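Local coordinates for protein nucleoside-triphosphatase THEP1 (Aquifex aeolicus, PDB 1YE8) that hydrolyses the nucleoside triphosphates ATP, GTP, CTP, TTP and UTP to nucleoside diphosphates and phosphate, and has no kinase activity, at residues Phe47-Thr52 / Glu81-Pro86; Tyr73-Gln78 / Gly109-Phe114; Arg90-Ala95 / Val122-His127. All blocks are in the same frame, centred on the assembly; numbering follows the deposited sequence.

Interaction 1: residues Phe47-Thr52 / Glu81-Pro86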
ATOM      1  N   PHE A  47      14.334  -1.243   0.490  1.00 12.06           N
ATOM      2  CA  PHE A  47      13.021  -0.845  -0.008  1.00 11.54           C
ATOM      3  C   PHE A  47      12.879   0.667  -0.006  1.00 11.32           C
ATOM      4  O   PHE A  47      13.285   1.337   0.952  1.00 10.95           O
ATOM      5  CB  PHE A  47      11.907  -1.480   0.829  1.00 11.92           C
ATOM      6  CG  PHE A  47      11.945  -2.984   0.838  1.00 14.36           C
ATOM      7  CD1 PHE A  47      12.744  -3.663   1.754  1.00 14.95           C
ATOM      8  CD2 PHE A  47      11.205  -3.723  -0.090  1.00 15.96           C
ATOM      9  CE1 PHE A  47      12.795  -5.053   1.769  1.00 16.86           C
ATOM     10  CE2 PHE A  47      11.258  -5.121  -0.085  1.00 17.73           C
ATOM     11  CZ  PHE A  47      12.056  -5.779   0.851  1.00 18.66           C
ATOM     12  N   ARG A  48      12.239   1.174  -1.055  1.00 11.22           N
ATOM     13  CA  ARG A  48      12.057   2.594  -1.301  1.00 11.81           C
ATOM     14  C   ARG A  48      10.568   2.911  -1.380  1.00 11.46           C
ATOM     15  O   ARG A  48       9.837   2.263  -2.112  1.00 11.81           O
ATOM     16  CB  ARG A  48      12.742   2.975  -2.633  1.00 14.24           C
ATOM     17  CG  ARG A  48      12.905   4.459  -2.863  1.00 18.19           C
ATOM     18  CD  ARG A  48      13.564   4.827  -4.188  1.00 22.61           C
ATOM     19  NE  ARG A  48      14.322   3.735  -4.786  1.00 26.65           N
ATOM     20  CZ  ARG A  48      15.654   3.683  -4.885  1.00 27.87           C
ATOM     21  NH1 ARG A  48      16.424   4.659  -4.417  1.00 29.00           N
ATOM     22  NH2 ARG A  48      16.219   2.638  -5.461  1.00 28.69           N
ATOM     23  N   ILE A  49      10.122   3.907  -0.637  1.00 10.22           N
ATOM     24  CA  ILE A  49       8.754   4.413  -0.810  1.00 10.23           C
ATOM     25  C   ILE A  49       8.767   5.387  -1.984  1.00 10.15           C
ATOM     26  O   ILE A  49       9.683   6.208  -2.103  1.00 10.80           O
ATOM     27  CB  ILE A  49       8.201   5.066   0.509  1.00  9.96           C
ATOM     28  CG1 ILE A  49       6.810   5.666   0.258  1.00  9.87           C
ATOM     29  CG2 ILE A  49       9.181   6.085   1.097  1.00 11.11           C
ATOM     30  CD1 ILE A  49       6.038   6.028   1.518  1.00 10.40           C
ATOM     31  N   ILE A  50       7.787   5.264  -2.877  1.00  9.76           N
ATOM     32  CA  ILE A  50       7.647   6.160  -4.022  1.00 10.01           C
ATOM     33  C   ILE A  50       6.213   6.667  -3.994  1.00  9.43           C
ATOM     34  O   ILE A  50       5.284   5.862  -3.979  1.00  9.51           O
ATOM     35  CB  ILE A  50       7.938   5.414  -5.339  1.00 10.48           C
ATOM     36  CG1 ILE A  50       9.359   4.811  -5.285  1.00 13.22           C
ATOM     37  CG2 ILE A  50       7.758   6.369  -6.525  1.00 11.70           C
ATOM     38  CD1 ILE A  50       9.887   4.209  -6.590  1.00 17.13           C
ATOM     39  N   THR A  51       6.018   7.984  -3.940  1.00  9.25           N
ATOM     40  CA  THR A  51       4.663   8.516  -3.945  1.00  9.36           C
ATOM     41  C   THR A  51       4.123   8.753  -5.346  1.00  9.18           C
ATOM     42  O   THR A  51       4.868   8.752  -6.324  1.00 10.23           O
ATOM     43  CB  THR A  51       4.527   9.800  -3.130  1.00  8.58           C
ATOM     44  OG1 THR A  51       5.120  10.882  -3.875  1.00  9.56           O
ATOM     45  CG2 THR A  51       5.277   9.702  -1.776  1.00  9.96           C
ATOM     46  N   THR A  52       2.823   8.999  -5.433  1.00  9.47           N
ATOM     47  CA  THR A  52       2.210   9.376  -6.695  1.00 10.01           C
ATOM     48  C   THR A  52       2.672  10.750  -7.191  1.00 10.65           C
ATOM     49  O   THR A  52       2.320  11.120  -8.316  1.00 12.34           O
ATOM     50  CB  THR A  52       0.690   9.372  -6.568  1.00  9.57           C
ATOM     51  OG1 THR A  52       0.309  10.029  -5.351  1.00 10.06           O
ATOM     52  CG2 THR A  52       0.151   7.930  -6.471  1.00 10.67           C
ATOM     53  N   GLU A  81       7.891   7.717   7.347  1.00  9.56           N
ATOM     54  CA  GLU A  81       6.834   8.667   7.690  1.00 10.02           C
ATOM     55  C   GLU A  81       6.966   9.976   6.943  1.00 10.34           C
ATOM     56  O   GLU A  81       5.962  10.583   6.590  1.00 10.49           O
ATOM     57  CB  GLU A  81       6.830   8.942   9.198  1.00 10.13           C
ATOM     58  CG  GLU A  81       6.280   7.788  10.014  1.00 10.85           C
ATOM     59  CD  GLU A  81       6.334   8.001  11.525  1.00 13.19           C
ATOM     60  OE1 GLU A  81       7.013   8.936  12.007  1.00 17.36           O
ATOM     61  OE2 GLU A  81       5.717   7.196  12.237  1.00 12.60           O
ATOM     62  N   GLU A  82       8.205  10.394   6.687  1.00 11.53           N
ATOM     63  CA  GLU A  82       8.470  11.658   6.008  1.00 12.54           C
ATOM     64  C   GLU A  82       7.684  11.759   4.705  1.00 11.90           C
ATOM     65  O   GLU A  82       7.191  12.835   4.354  1.00 12.81           O
ATOM     66  CB  GLU A  82       9.970  11.789   5.726  1.00 13.62           C
ATOM     67  CG  GLU A  82      10.399  13.164   5.249  1.00 17.84           C
ATOM     68  CD  GLU A  82      11.892  13.261   5.017  1.00 22.43           C
ATOM     69  OE1 GLU A  82      12.652  12.560   5.721  1.00 23.95           O
ATOM     70  OE2 GLU A  82      12.297  14.045   4.125  1.00 25.48           O
ATOM     71  N   LEU A  83       7.575  10.642   3.982  1.00 10.74           N
ATOM     72  CA  LEU A  83       6.862  10.607   2.711  1.00 10.86           C
ATOM     73  C   LEU A  83       5.461  10.023   2.855  1.00  9.49           C
ATOM     74  O   LEU A  83       4.526  10.536   2.254  1.00 10.36           O
ATOM     75  CB  LEU A  83       7.661   9.820   1.653  1.00 11.04           C
ATOM     76  CG  LEU A  83       8.710  10.622   0.885  1.00 12.09           C
ATOM     77  CD1 LEU A  83       9.808  11.161   1.802  1.00 14.89           C
ATOM     78  CD2 LEU A  83       9.282   9.763  -0.226  1.00 12.56           C
ATOM     79  N   ALA A  84       5.310   8.975   3.662  1.00  9.08           N
ATOM     80  CA  ALA A  84       4.028   8.259   3.736  1.00  8.99           C
ATOM     81  C   ALA A  84       2.923   9.092   4.362  1.00  8.90           C
ATOM     82  O   ALA A  84       1.795   9.085   3.885  1.00  9.06           O
ATOM     83  CB  ALA A  84       4.169   6.947   4.496  1.00  9.70           C
ATOM     84  N   ILE A  85       3.227   9.787   5.454  1.00  8.94           N
ATOM     85  CA  ILE A  85       2.150  10.416   6.214  1.00  9.75           C
ATOM     86  C   ILE A  85       1.527  11.603   5.465  1.00  9.70           C
ATOM     87  O   ILE A  85       0.296  11.652   5.313  1.00 10.19           O
ATOM     88  CB  ILE A  85       2.584  10.749   7.665  1.00  9.95           C
ATOM     89  CG1 ILE A  85       3.057   9.469   8.380  1.00 10.62           C
ATOM     90  CG2 ILE A  85       1.419  11.415   8.425  1.00 11.04           C
ATOM     91  CD1 ILE A  85       2.020   8.323   8.464  1.00 12.27           C
ATOM     92  N   PRO A  86       2.327  12.549   4.964  1.00  9.82           N
ATOM     93  CA  PRO A  86       1.694  13.677   4.281  1.00 10.39           C
ATOM     94  C   PRO A  86       0.940  13.249   3.022  1.00  9.47           C
ATOM     95  O   PRO A  86      -0.140  13.794   2.780  1.00  9.71           O
ATOM     96  CB  PRO A  86       2.849  14.642   3.990  1.00 11.56           C
ATOM     97  CG  PRO A  86       4.089  13.893   4.241  1.00 12.03           C
ATOM     98  CD  PRO A  86       3.783  12.740   5.131  1.00 10.44           C
TER

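Interaction 2: residues Tyr73-Gln78 / Gly109-Phe114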
ATOM      1  N   TYR A  73      16.921  -6.441   7.319  1.00 14.69           N
ATOM      2  CA  TYR A  73      16.566  -5.069   6.935  1.00 13.86           C
ATOM      3  C   TYR A  73      16.282  -4.206   8.153  1.00 13.38           C
ATOM      4  O   TYR A  73      15.387  -4.516   8.929  1.00 13.79           O
ATOM      5  CB  TYR A  73      15.322  -5.083   6.039  1.00 13.69           C
ATOM      6  CG  TYR A  73      15.531  -5.819   4.744  1.00 13.57           C
ATOM      7  CD1 TYR A  73      16.100  -5.187   3.651  1.00 14.09           C
ATOM      8  CD2 TYR A  73      15.203  -7.168   4.631  1.00 14.82           C
ATOM      9  CE1 TYR A  73      16.331  -5.873   2.454  1.00 14.86           C
ATOM     10  CE2 TYR A  73      15.418  -7.855   3.447  1.00 14.88           C
ATOM     11  CZ  TYR A  73      15.984  -7.203   2.368  1.00 14.93           C
ATOM     12  OH  TYR A  73      16.206  -7.879   1.189  1.00 17.05           O
ATOM     13  N   GLY A  74      17.032  -3.117   8.299  1.00 12.14           N
ATOM     14  CA  GLY A  74      16.774  -2.114   9.320  1.00 11.81           C
ATOM     15  C   GLY A  74      15.789  -1.095   8.784  1.00 10.59           C
ATOM     16  O   GLY A  74      15.969  -0.588   7.679  1.00 10.19           O
ATOM     17  N   VAL A  75      14.734  -0.836   9.549  1.00 10.67           N
ATOM     18  CA  VAL A  75      13.682   0.089   9.137  1.00 10.60           C
ATOM     19  C   VAL A  75      13.828   1.435   9.841  1.00 10.55           C
ATOM     20  O   VAL A  75      13.894   1.514  11.084  1.00 11.66           O
ATOM     21  CB  VAL A  75      12.278  -0.477   9.430  1.00 10.52           C
ATOM     22  CG1 VAL A  75      11.190   0.517   9.013  1.00 11.63           C
ATOM     23  CG2 VAL A  75      12.076  -1.810   8.711  1.00 12.61           C
ATOM     24  N   ASN A  76      13.886   2.492   9.034  1.00 10.21           N
ATOM     25  CA  ASN A  76      13.894   3.844   9.566  1.00 10.21           C
ATOM     26  C   ASN A  76      12.484   4.417   9.472  1.00 10.18           C
ATOM     27  O   ASN A  76      12.007   4.818   8.380  1.00  9.74           O
ATOM     28  CB  ASN A  76      14.903   4.710   8.827  1.00 10.61           C
ATOM     29  CG  ASN A  76      15.096   6.056   9.487  1.00 10.69           C
ATOM     30  OD1 ASN A  76      14.122   6.708   9.872  1.00 11.84           O
ATOM     31  ND2 ASN A  76      16.364   6.489   9.621  1.00 13.53           N
ATOM     32  N   VAL A  77      11.802   4.378  10.613  1.00 10.20           N
ATOM     33  CA  VAL A  77      10.403   4.771  10.699  1.00 11.26           C
ATOM     34  C   VAL A  77      10.227   6.231  10.274  1.00 11.60           C
ATOM     35  O   VAL A  77       9.251   6.574   9.608  1.00 12.23           O
ATOM     36  CB  VAL A  77       9.857   4.521  12.116  1.00 11.43           C
ATOM     37  CG1 VAL A  77       8.506   5.220  12.331  1.00 12.22           C
ATOM     38  CG2 VAL A  77       9.776   3.030  12.382  1.00 13.29           C
ATOM     39  N   GLN A  78      11.173   7.082  10.669  1.00 11.61           N
ATOM     40  CA  GLN A  78      11.131   8.505  10.358  1.00 12.73           C
ATOM     41  C   GLN A  78      11.250   8.740   8.847  1.00 11.63           C
ATOM     42  O   GLN A  78      10.506   9.554   8.281  1.00 11.76           O
ATOM     43  CB  GLN A  78      12.222   9.252  11.143  1.00 13.86           C
ATOM     44  CG  GLN A  78      11.933   9.358  12.662  1.00 18.49           C
ATOM     45  CD  GLN A  78      11.943   8.004  13.405  1.00 21.99           C
ATOM     46  OE1 GLN A  78      11.040   7.733  14.209  1.00 25.33           O
ATOM     47  NE2 GLN A  78      12.951   7.153  13.129  1.00 20.24           N
ATOM     48  N   GLY A 109       2.406  -3.609   5.389  1.00 11.06           N
ATOM     49  CA  GLY A 109       3.252  -4.742   5.716  1.00 11.07           C
ATOM     50  C   GLY A 109       4.066  -4.507   6.972  1.00 10.80           C
ATOM     51  O   GLY A 109       4.006  -3.431   7.575  1.00 10.94           O
ATOM     52  N   LYS A 110       4.817  -5.528   7.374  1.00 11.91           N
ATOM     53  CA  LYS A 110       5.564  -5.479   8.613  1.00 12.56           C
ATOM     54  C   LYS A 110       6.503  -4.265   8.724  1.00 12.51           C
ATOM     55  O   LYS A 110       6.563  -3.634   9.771  1.00 13.49           O
ATOM     56  CB  LYS A 110       6.356  -6.774   8.808  1.00 13.52           C
ATOM     57  CG  LYS A 110       6.932  -6.889  10.215  1.00 15.46           C
ATOM     58  CD  LYS A 110       5.885  -7.413  11.187  1.00 18.94           C
ATOM     59  CE  LYS A 110       6.488  -7.738  12.539  1.00 21.39           C
ATOM     60  NZ  LYS A 110       7.138  -6.536  13.140  1.00 22.93           N
HETATM   61  N   MSE A 111       7.218  -3.939   7.650  1.00 12.52           N
HETATM   62  CA  MSE A 111       8.156  -2.817   7.700  1.00 12.58           C
HETATM   63  C   MSE A 111       7.445  -1.493   7.910  1.00 11.24           C
HETATM   64  O   MSE A 111       7.866  -0.681   8.739  1.00 12.19           O
HETATM   65  CB  MSE A 111       9.008  -2.772   6.449  1.00 13.11           C
HETATM   66  CG  MSE A 111       9.827  -4.019   6.287  1.00 16.34           C
HETATM   67 SE   MSE A 111      10.876  -3.996   4.688  1.00 22.33          SE
HETATM   68  CE  MSE A 111       9.587  -3.307   3.432  1.00 23.93           C
ATOM     69  N   GLU A 112       6.316  -1.311   7.242  1.00 10.02           N
ATOM     70  CA  GLU A 112       5.564  -0.067   7.346  1.00  9.97           C
ATOM     71  C   GLU A 112       4.858   0.060   8.699  1.00 10.07           C
ATOM     72  O   GLU A 112       4.713   1.162   9.241  1.00 10.89           O
ATOM     73  CB  GLU A 112       4.545   0.016   6.202  1.00  9.66           C
ATOM     74  CG  GLU A 112       5.211   0.065   4.835  1.00 10.24           C
ATOM     75  CD  GLU A 112       5.503  -1.290   4.201  1.00 12.28           C
ATOM     76  OE1 GLU A 112       5.294  -2.373   4.799  1.00 11.44           O
ATOM     77  OE2 GLU A 112       5.939  -1.279   3.024  1.00 16.35           O
ATOM     78  N   LEU A 113       4.428  -1.075   9.242  1.00 10.71           N
ATOM     79  CA  LEU A 113       3.596  -1.102  10.445  1.00 11.41           C
ATOM     80  C   LEU A 113       4.372  -0.787  11.726  1.00 11.50           C
ATOM     81  O   LEU A 113       3.765  -0.647  12.775  1.00 12.95           O
ATOM     82  CB  LEU A 113       2.814  -2.426  10.543  1.00 11.72           C
ATOM     83  CG  LEU A 113       1.683  -2.517   9.500  1.00 12.46           C
ATOM     84  CD1 LEU A 113       1.163  -3.939   9.411  1.00 13.15           C
ATOM     85  CD2 LEU A 113       0.533  -1.578   9.800  1.00 12.79           C
ATOM     86  N   PHE A 114       5.699  -0.632  11.640  1.00 11.48           N
ATOM     87  CA  PHE A 114       6.454  -0.103  12.776  1.00 12.01           C
ATOM     88  C   PHE A 114       6.068   1.342  13.085  1.00 12.27           C
ATOM     89  O   PHE A 114       6.321   1.820  14.188  1.00 14.27           O
ATOM     90  CB  PHE A 114       7.954  -0.173  12.513  1.00 12.18           C
ATOM     91  CG  PHE A 114       8.551  -1.534  12.679  1.00 13.28           C
ATOM     92  CD1 PHE A 114       8.587  -2.157  13.926  1.00 14.98           C
ATOM     93  CD2 PHE A 114       9.127  -2.178  11.599  1.00 14.26           C
ATOM     94  CE1 PHE A 114       9.179  -3.426  14.068  1.00 15.69           C
ATOM     95  CE2 PHE A 114       9.713  -3.439  11.743  1.00 14.93           C
ATOM     96  CZ  PHE A 114       9.731  -4.056  12.971  1.00 15.75           C
TER

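Interaction 3: residues Arg90-Ala95 / Val122-His127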
ATOM      1  N   ARG A  90      -3.154  13.851   2.684  1.00  9.65           N
ATOM      2  CA  ARG A  90      -3.697  14.516   1.499  1.00 10.22           C
ATOM      3  C   ARG A  90      -4.688  13.611   0.760  1.00  9.83           C
ATOM      4  O   ARG A  90      -5.797  14.038   0.419  1.00  9.98           O
ATOM      5  CB  ARG A  90      -2.572  14.931   0.550  1.00 10.56           C
ATOM      6  CG  ARG A  90      -3.061  15.463  -0.766  1.00 11.34           C
ATOM      7  CD  ARG A  90      -1.972  15.815  -1.759  1.00 13.86           C
ATOM      8  NE  ARG A  90      -2.584  15.821  -3.071  1.00 14.50           N
ATOM      9  CZ  ARG A  90      -1.956  15.677  -4.210  1.00 13.25           C
ATOM     10  NH1 ARG A  90      -0.622  15.567  -4.248  1.00 13.46           N
ATOM     11  NH2 ARG A  90      -2.680  15.658  -5.324  1.00 15.71           N
ATOM     12  N   ALA A  91      -4.287  12.361   0.523  1.00  9.69           N
ATOM     13  CA  ALA A  91      -5.153  11.416  -0.189  1.00  9.46           C
ATOM     14  C   ALA A  91      -6.507  11.272   0.503  1.00  9.49           C
ATOM     15  O   ALA A  91      -7.536  11.302  -0.151  1.00 10.36           O
ATOM     16  CB  ALA A  91      -4.481  10.064  -0.322  1.00  9.72           C
ATOM     17  N   TYR A  92      -6.493  11.172   1.833  1.00  9.45           N
ATOM     18  CA  TYR A  92      -7.716  11.006   2.619  1.00 10.10           C
ATOM     19  C   TYR A  92      -8.583  12.270   2.543  1.00 10.84           C
ATOM     20  O   TYR A  92      -9.800  12.169   2.304  1.00 10.90           O
ATOM     21  CB  TYR A  92      -7.335  10.623   4.056  1.00 10.52           C
ATOM     22  CG  TYR A  92      -8.492  10.212   4.941  1.00 10.93           C
ATOM     23  CD1 TYR A  92      -9.549   9.444   4.442  1.00 11.27           C
ATOM     24  CD2 TYR A  92      -8.516  10.570   6.288  1.00 11.71           C
ATOM     25  CE1 TYR A  92     -10.604   9.052   5.253  1.00 13.24           C
ATOM     26  CE2 TYR A  92      -9.563  10.174   7.106  1.00 14.47           C
ATOM     27  CZ  TYR A  92     -10.599   9.428   6.577  1.00 14.74           C
ATOM     28  OH  TYR A  92     -11.636   9.045   7.392  1.00 16.87           O
ATOM     29  N   ARG A  93      -7.979  13.453   2.700  1.00 10.86           N
ATOM     30  CA  ARG A  93      -8.780  14.682   2.559  1.00 11.30           C
ATOM     31  C   ARG A  93      -9.425  14.754   1.183  1.00 11.56           C
ATOM     32  O   ARG A  93     -10.607  15.083   1.052  1.00 12.55           O
ATOM     33  CB  ARG A  93      -7.952  15.951   2.753  1.00 11.31           C
ATOM     34  CG  ARG A  93      -7.603  16.282   4.178  1.00 11.71           C
ATOM     35  CD  ARG A  93      -6.927  17.642   4.315  1.00 12.44           C
ATOM     36  NE  ARG A  93      -5.683  17.688   3.548  1.00 12.43           N
ATOM     37  CZ  ARG A  93      -4.482  17.376   4.029  1.00 12.36           C
ATOM     38  NH1 ARG A  93      -4.337  16.994   5.296  1.00 13.68           N
ATOM     39  NH2 ARG A  93      -3.426  17.438   3.231  1.00 12.37           N
ATOM     40  N   GLU A  94      -8.642  14.489   0.144  1.00 11.60           N
ATOM     41  CA  GLU A  94      -9.161  14.643  -1.214  1.00 12.24           C
ATOM     42  C   GLU A  94     -10.213  13.587  -1.531  1.00 12.38           C
ATOM     43  O   GLU A  94     -11.222  13.895  -2.161  1.00 13.81           O
ATOM     44  CB  GLU A  94      -8.043  14.598  -2.240  1.00 12.83           C
ATOM     45  CG  GLU A  94      -7.133  15.808  -2.242  1.00 15.06           C
ATOM     46  CD  GLU A  94      -6.393  15.926  -3.548  1.00 17.50           C
ATOM     47  OE1 GLU A  94      -7.039  15.777  -4.610  1.00 21.32           O
ATOM     48  OE2 GLU A  94      -5.175  16.120  -3.524  1.00 18.25           O
ATOM     49  N   ALA A  95      -9.979  12.348  -1.093  1.00 12.41           N
ATOM     50  CA  ALA A  95     -10.876  11.235  -1.403  1.00 13.07           C
ATOM     51  C   ALA A  95     -12.225  11.341  -0.691  1.00 13.65           C
ATOM     52  O   ALA A  95     -13.218  10.825  -1.186  1.00 14.26           O
ATOM     53  CB  ALA A  95     -10.201   9.893  -1.085  1.00 13.39           C
ATOM     54  N   VAL A 122      -3.952   4.364   8.660  1.00 11.25           N
ATOM     55  CA  VAL A 122      -4.506   3.223   7.926  1.00 12.17           C
ATOM     56  C   VAL A 122      -5.844   2.761   8.509  1.00 12.26           C
ATOM     57  O   VAL A 122      -6.785   2.532   7.754  1.00 12.71           O
ATOM     58  CB  VAL A 122      -3.498   2.059   7.843  1.00 12.17           C
ATOM     59  CG1 VAL A 122      -4.166   0.718   7.459  1.00 13.50           C
ATOM     60  CG2 VAL A 122      -2.394   2.422   6.868  1.00 12.68           C
ATOM     61  N   ARG A 123      -5.929   2.637   9.833  1.00 13.25           N
ATOM     62  CA  ARG A 123      -7.195   2.237  10.460  1.00 13.93           C
ATOM     63  C   ARG A 123      -8.316   3.229  10.149  1.00 14.14           C
ATOM     64  O   ARG A 123      -9.437   2.831   9.830  1.00 15.20           O
ATOM     65  CB  ARG A 123      -7.042   2.058  11.966  1.00 14.86           C
ATOM     66  CG  ARG A 123      -6.462   0.740  12.369  1.00 14.99           C
ATOM     67  CD  ARG A 123      -6.944   0.267  13.725  1.00 15.99           C
ATOM     68  NE  ARG A 123      -6.270  -0.972  14.031  1.00 15.98           N
ATOM     69  CZ  ARG A 123      -5.090  -1.045  14.600  1.00 18.17           C
ATOM     70  NH1 ARG A 123      -4.432   0.061  14.947  1.00 19.29           N
ATOM     71  NH2 ARG A 123      -4.557  -2.237  14.820  1.00 21.18           N
ATOM     72  N   GLN A 124      -8.009   4.522  10.215  1.00 13.90           N
ATOM     73  CA  GLN A 124      -9.000   5.544   9.923  1.00 14.54           C
ATOM     74  C   GLN A 124      -9.480   5.407   8.484  1.00 13.60           C
ATOM     75  O   GLN A 124     -10.675   5.407   8.219  1.00 14.97           O
ATOM     76  CB  GLN A 124      -8.424   6.937  10.181  1.00 15.86           C
ATOM     77  CG  GLN A 124      -9.489   8.019  10.276  1.00 19.53           C
ATOM     78  CD  GLN A 124      -8.956   9.368  10.714  1.00 23.49           C
ATOM     79  OE1 GLN A 124      -9.745  10.283  10.983  1.00 26.78           O
ATOM     80  NE2 GLN A 124      -7.633   9.508  10.782  1.00 24.36           N
ATOM     81  N   ILE A 125      -8.545   5.272   7.543  1.00 12.83           N
ATOM     82  CA  ILE A 125      -8.896   5.201   6.133  1.00 12.21           C
ATOM     83  C   ILE A 125      -9.665   3.927   5.776  1.00 11.48           C
ATOM     84  O   ILE A 125     -10.712   3.972   5.117  1.00 11.66           O
ATOM     85  CB  ILE A 125      -7.606   5.314   5.257  1.00 12.04           C
ATOM     86  CG1 ILE A 125      -7.022   6.742   5.319  1.00 12.12           C
ATOM     87  CG2 ILE A 125      -7.877   4.845   3.833  1.00 12.65           C
ATOM     88  CD1 ILE A 125      -5.582   6.836   4.803  1.00 11.98           C
HETATM   89  N   MSE A 126      -9.166   2.787   6.235  1.00 11.51           N
HETATM   90  CA  MSE A 126      -9.724   1.508   5.823  1.00 11.76           C
HETATM   91  C   MSE A 126     -11.141   1.267   6.339  1.00 12.48           C
HETATM   92  O   MSE A 126     -11.923   0.584   5.688  1.00 12.79           O
HETATM   93  CB  MSE A 126      -8.783   0.375   6.218  1.00 12.15           C
HETATM   94  CG  MSE A 126      -7.378   0.512   5.545  1.00 14.05           C
HETATM   95 SE   MSE A 126      -7.375   0.643   3.580  1.00 21.75          SE
HETATM   96  CE  MSE A 126      -8.127  -0.932   3.452  1.00 16.48           C
ATOM     97  N   HIS A 127     -11.475   1.880   7.474  1.00 12.90           N
ATOM     98  CA  HIS A 127     -12.789   1.697   8.064  1.00 13.73           C
ATOM     99  C   HIS A 127     -13.747   2.828   7.710  1.00 14.98           C
ATOM    100  O   HIS A 127     -14.899   2.831   8.173  1.00 16.45           O
ATOM    101  CB  HIS A 127     -12.660   1.490   9.574  1.00 13.54           C
ATOM    102  CG  HIS A 127     -11.912   0.248   9.940  1.00 13.16           C
ATOM    103  ND1 HIS A 127     -12.432  -1.018   9.757  1.00 13.33           N
ATOM    104  CD2 HIS A 127     -10.671   0.073  10.455  1.00 14.12           C
ATOM    105  CE1 HIS A 127     -11.550  -1.913  10.159  1.00 13.39           C
ATOM    106  NE2 HIS A 127     -10.473  -1.280  10.587  1.00 14.23           N
TER

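Interaction 1: residues Phe47-Thr52 / Glu81-Pro86
Both branches of Ile49 press on the helix, each at its own place. CG2 meets Leu83 CD2 at 3.9 Å, while CD1 reaches further along and stops 3.6 Å from Ala84 CB. The same CD1 lies 3.7 Å from Ala84 N, so it rests on the backbone of the helix as well as on the methyl group. Leu83 CB sits against the two branches together, 4.1 Å from Ile49 CG2 and equally far from Ile49 CD1, and the two side chains run past each other in opposite directions. Two torsions carry CD1 this far: CG1 is anti to the backbone N (chi1 176°) and the chain continues extended (chi2 166°). Two residues further along the strand, the Thr51 side chain crosses that of Leu83 at about a right angle, with Thr51 CG2 4.2 Å from Leu83 CB. An alanine in place of Ile49 would take away both branches and would probably leave Ala84 CB and Leu83 CD2 without their apolar partners, opening a gap between strand and helix.

The second shell sets these positions. The backbone bonds Ile49 to Lys57 and Ile50 to Trp32 hold strand 46-51 between its neighbours, and the alternation of the extended strand sets Ile49 and Thr51 toward the helix and Ile50 away. The strand and helix axes approach to 8.7 Å at 34°. Thr51 OG1 accepts bonds from Glu53 N and Lys55 N in the following turn, which leaves CG2 to face Leu83. On the helix, Pro86 brings a kink, since its N has no bond to the turn before.

No hydrogen bond spans the contact. Between these two segments strand 46-51 meets helix 77-97 through apolar packing, while the one hydroxyl among the touching side chains is satisfied within its own turn.

Interaction 2: residues Tyr73-Gln78 / Gly109-Phe114
The ring of Phe114 is approached obliquely by Val75, whose CG2 lies 4.1 Å from CD2; Val75 CB is almost as near to the same ring atom. Val70 and Lys68 also touch the Phe114 side chain, so the phenyl group packs against the chain leading into strand 73-75 as well as the strand itself. At the root of the ring, Phe114 CB meets Val77 CG2 at 3.7 Å, the two side chains crossing at about a right angle.

Val75 has a second neighbour in Met111, a selenomethionine. The two methyl groups of Val75 divide the work: CG2 packs on Met111 CB at 3.9 Å, whereas CG1, anti to the backbone N (chi1 179°), comes within 3.5 Å of Met111 O. The side chains meet through apolar contacts, Val75 CG1 also packs on a carbonyl oxygen, and no hydrogen bond joins the segments. Within 109-114 the Leu113 N to Gly109 O bond of 2.9 Å closes a turn; Phe114 points toward the other segment and Glu112 away.

Asn76 caps the start of helix 77-97 through its OD1, bonded to Tyr79 N. Gly109 ends a run predicted to bind ATP. The contact thus packs the loop between strand 102-105 and helix 116-126 against the junction where strand 73-75, next to the edge strand 69-70 of the antiparallel sheet, passes into helix 77-97, with Ser60 of strand 56-61 touching both Val75 and Met111.

Interaction 3: residues Arg90-Ala95 / Val122-His127
Tyr92 reaches across from helix 77-97 to Ile125 and Gln124 of helix 116-126, and its atoms meet them in order. CB lies 4.1 Å from Ile125 CG1. With CG anti to the backbone N (chi1 -171°), the ring then swings out beside the neighbouring helix, and CG and CD1 fall under the same methylene, the CG to Ile125 CG1 distance being 3.8 Å. This is a CH-pi contact: CG1 of Ile125 stands 4.0 Å from the centroid of the Tyr92 ring and 22° off its normal, over one face but displaced toward the rim. Further out, CE2 meets the amide carbon CD of Gln124 at 3.7 Å. Gln124 is extended beyond CG and crosses the tyrosine at about a right angle, its amide plane turned 62° from the ring, so the two groups are not stacked. At the tip, the hydroxyl OH has Gln124 CG at 3.7 Å, but its polar partner is Asp128, to which it is hydrogen bonded just past the helix. Lys96 adds a cation-pi contact with the ring.

The tyrosine is thus fixed at its root by isoleucine and at its tip by the Asp128 carboxylate. Within 90-95 itself, Arg90 NE bonds Glu94 OE2 at 2.6 Å, a salt bridge in the guanidinium plane, and Arg90 NH1 also pairs with Glu53.

Ala91, Ala95 and Ile125 all rest on Ile103 of strand 102-105. Neighbouring helices on one face of a parallel sheet, the second in the beta-alpha-beta crossover from strand 102-105 to 132-136, belong to the three-layered alpha/beta architecture, consistent with this RecA-like P-loop NTPase fold.

Overall arrangement
From the N terminus, interaction 1 opens first, on strand 46-51, and closes on helix 77-97, enclosing strands 56-61, 69-70 and 73-75 of the antiparallel sheet. Before it closes, interaction 2 has begun at 73-78, so the two cross; interaction 2 ends only at 109-114, beyond strand 102-105. Interaction 3 starts after interaction 1 has closed and is in series with it, yet it crosses interaction 2, since 109-114 lies between its halves. All three use helix 77-97, which ties the antiparallel sheet, the loop after strand 102-105 and helix 116-126 together. Interactions 1 and 2 also touch directly, Phe47 CD1 lying 3.5 Å from Met111 SE, whereas interactions 2 and 3 do not.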